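Local atomic coordinates of kinase-associated protein B (Bacillus cereus, PDB entry 1Y71), a protein that is of unknown function but belongs to the KapB family of the SH3 clan and probably associates with a kinase. Residues 20-25 / 41-46. Sequence-based numbering, arbitrary orientation.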
loop_
_atom_site.group_PDB
_atom_site.type_symbol
_atom_site.label_atom_id
_atom_site.label_comp_id
_atom_site.label_asym_id
_atom_site.label_seq_id
_atom_site.Cartn_x
_atom_site.Cartn_y
_atom_site.Cartn_z
ATOM N N THR B 20 -11.727 -17.577 -0.560
ATOM C CA THR B 20 -12.611 -16.767 0.310
ATOM C C THR B 20 -11.956 -15.514 0.913
ATOM O O THR B 20 -12.640 -14.714 1.575
ATOM C CB THR B 20 -13.301 -17.590 1.472
ATOM O OG1 THR B 20 -12.387 -17.785 2.576
ATOM C CG2 THR B 20 -13.853 -18.934 0.983
ATOM N N GLY B 21 -10.653 -15.357 0.693
ATOM C CA GLY B 21 -9.956 -14.158 1.134
ATOM C C GLY B 21 -10.132 -13.116 0.028
ATOM O O GLY B 21 -10.431 -13.456 -1.112
ATOM N N LYS B 22 -9.965 -11.854 0.368
ATOM C CA LYS B 22 -9.978 -10.787 -0.641
ATOM C C LYS B 22 -8.784 -9.887 -0.414
ATOM O O LYS B 22 -8.521 -9.477 0.733
ATOM C CB LYS B 22 -11.278 -9.968 -0.579
ATOM C CG LYS B 22 -11.415 -9.052 -1.794
ATOM C CD LYS B 22 -12.818 -8.322 -1.839
ATOM C CE LYS B 22 -13.045 -7.675 -3.196
ATOM N NZ LYS B 22 -14.389 -6.998 -3.212
ATOM N N TYR B 23 -8.072 -9.585 -1.507
ATOM C CA TYR B 23 -6.785 -8.887 -1.466
ATOM C C TYR B 23 -6.712 -7.721 -2.447
ATOM O O TYR B 23 -7.387 -7.711 -3.475
ATOM C CB TYR B 23 -5.635 -9.899 -1.814
ATOM C CG TYR B 23 -5.648 -11.117 -0.903
ATOM C CD1 TYR B 23 -4.991 -11.091 0.307
ATOM C CD2 TYR B 23 -6.430 -12.246 -1.205
ATOM C CE1 TYR B 23 -5.035 -12.186 1.170
ATOM C CE2 TYR B 23 -6.485 -13.335 -0.351
ATOM C CZ TYR B 23 -5.779 -13.308 0.829
ATOM O OH TYR B 23 -5.830 -14.373 1.706
ATOM N N ILE B 24 -5.869 -6.745 -2.130
ATOM C CA ILE B 24 -5.426 -5.756 -3.125
ATOM C C ILE B 24 -4.086 -6.242 -3.609
ATOM O O ILE B 24 -3.226 -6.672 -2.801
ATOM C CB ILE B 24 -5.331 -4.337 -2.510
ATOM C CG1 ILE B 24 -6.739 -3.878 -2.143
ATOM C CG2 ILE B 24 -4.526 -3.350 -3.426
ATOM C CD1 ILE B 24 -6.810 -2.789 -1.077
ATOM N N GLY B 25 -3.887 -6.182 -4.919
ATOM C CA GLY B 25 -2.613 -6.638 -5.497
ATOM C C GLY B 25 -2.288 -6.009 -6.825
ATOM O O GLY B 25 -2.961 -5.091 -7.286
ATOM N N ALA B 41 -1.982 -6.092 -0.088
ATOM C CA ALA B 41 -2.751 -5.804 1.110
ATOM C C ALA B 41 -3.895 -6.787 1.233
ATOM O O ALA B 41 -4.304 -7.389 0.237
ATOM C CB ALA B 41 -3.278 -4.387 1.089
ATOM N N VAL B 42 -4.401 -6.932 2.458
ATOM C CA VAL B 42 -5.549 -7.779 2.756
ATOM C C VAL B 42 -6.807 -6.947 3.030
ATOM O O VAL B 42 -6.796 -6.077 3.879
ATOM C CB VAL B 42 -5.295 -8.698 3.969
ATOM C CG1 VAL B 42 -6.488 -9.717 4.138
ATOM C CG2 VAL B 42 -3.945 -9.433 3.832
ATOM N N LEU B 43 -7.884 -7.243 2.302
ATOM C CA LEU B 43 -9.201 -6.636 2.538
ATOM C C LEU B 43 -10.129 -7.547 3.347
ATOM O O LEU B 43 -10.937 -7.067 4.170
ATOM C CB LEU B 43 -9.910 -6.281 1.209
ATOM C CG LEU B 43 -9.384 -5.118 0.385
ATOM C CD1 LEU B 43 -10.143 -5.039 -0.948
ATOM C CD2 LEU B 43 -9.433 -3.787 1.141
ATOM N N LYS B 44 -10.036 -8.848 3.100
ATOM C CA LYS B 44 -10.862 -9.796 3.849
ATOM C C LYS B 44 -10.050 -11.026 4.148
ATOM O O LYS B 44 -9.448 -11.611 3.236
ATOM C CB LYS B 44 -12.147 -10.155 3.077
ATOM C CG LYS B 44 -12.957 -11.277 3.753
ATOM C CD LYS B 44 -14.020 -11.781 2.797
ATOM C CE LYS B 44 -15.034 -12.659 3.513
ATOM N NZ LYS B 44 -14.874 -14.102 3.173
ATOM N N HIS B 45 -9.976 -11.366 5.432
ATOM C CA HIS B 45 -9.258 -12.555 5.870
ATOM C C HIS B 45 -10.117 -13.768 5.537
ATOM O O HIS B 45 -11.357 -13.702 5.646
ATOM C CB HIS B 45 -8.880 -12.466 7.364
ATOM C CG HIS B 45 -7.853 -13.472 7.781
ATOM N ND1 HIS B 45 -8.182 -14.771 8.117
ATOM C CD2 HIS B 45 -6.507 -13.381 7.900
ATOM C CE1 HIS B 45 -7.084 -15.430 8.446
ATOM N NE2 HIS B 45 -6.051 -14.616 8.307
ATOM N N PRO B 46 -9.485 -14.844 5.038
ATOM C CA PRO B 46 -10.280 -15.998 4.602
ATOM C C PRO B 46 -11.027 -16.711 5.735
ATOM O O PRO B 46 -10.631 -16.652 6.916
ATOM C CB PRO B 46 -9.235 -16.954 4.031
ATOM C CG PRO B 46 -7.947 -16.541 4.709
ATOM C CD PRO B 46 -8.049 -15.041 4.742
#
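Lys-44 starts with CG anti to its backbone N (chi1 173°), runs extended as far as CE and then bends at chi4, which lets NZ donate a hydrogen bond to Thr-20 O at 2.8 Å, in the carbonyl plane. CG1 of Ile-24 and CG of Leu-43 each stand anti to the carbonyl carbon of their own residue (chi1 -66° and -71°), and their branches meet at an oblique angle, Ile-24 CD1 coming to 3.6 Å from Leu-43 CD2. Between these two points the strands run antiparallel and their register slips by one residue. Leu-43 and Lys-44 together face Lys-22, a classic beta bulge: O of Lys-22 accepts both amides, from Leu-43 N at 2.8 Å and from Lys-44 N at 2.9 Å, the two donors arriving from the same face of its carbonyl plane. The bulge lies away from the turn of the hairpin formed by strands 21-31 and 34-42, in the antiparallel sheet of this SH3-clan domain, where the chain turns a corner at Leu-43. Beyond it, Lys-22 N donates to Lys-44 O. On the other side of the bulge, Ile-24 and Ala-41 exchange a pair of backbone hydrogen bonds, N of each to O of the other. Tyr-23 lies alongside Val-42, pointing the same way, with CE1 4.0 Å from Val-42 CG2; Val-42 also packs on Tyr-91 and Ala-98 of helix 91-104. The Tyr-23 and Pro-46 side chains cross at about a right angle, touching where Tyr-23 OH comes to 3.8 Å from Pro-46 CD; the same OH is hydrogen-bonded to Leu-68 N.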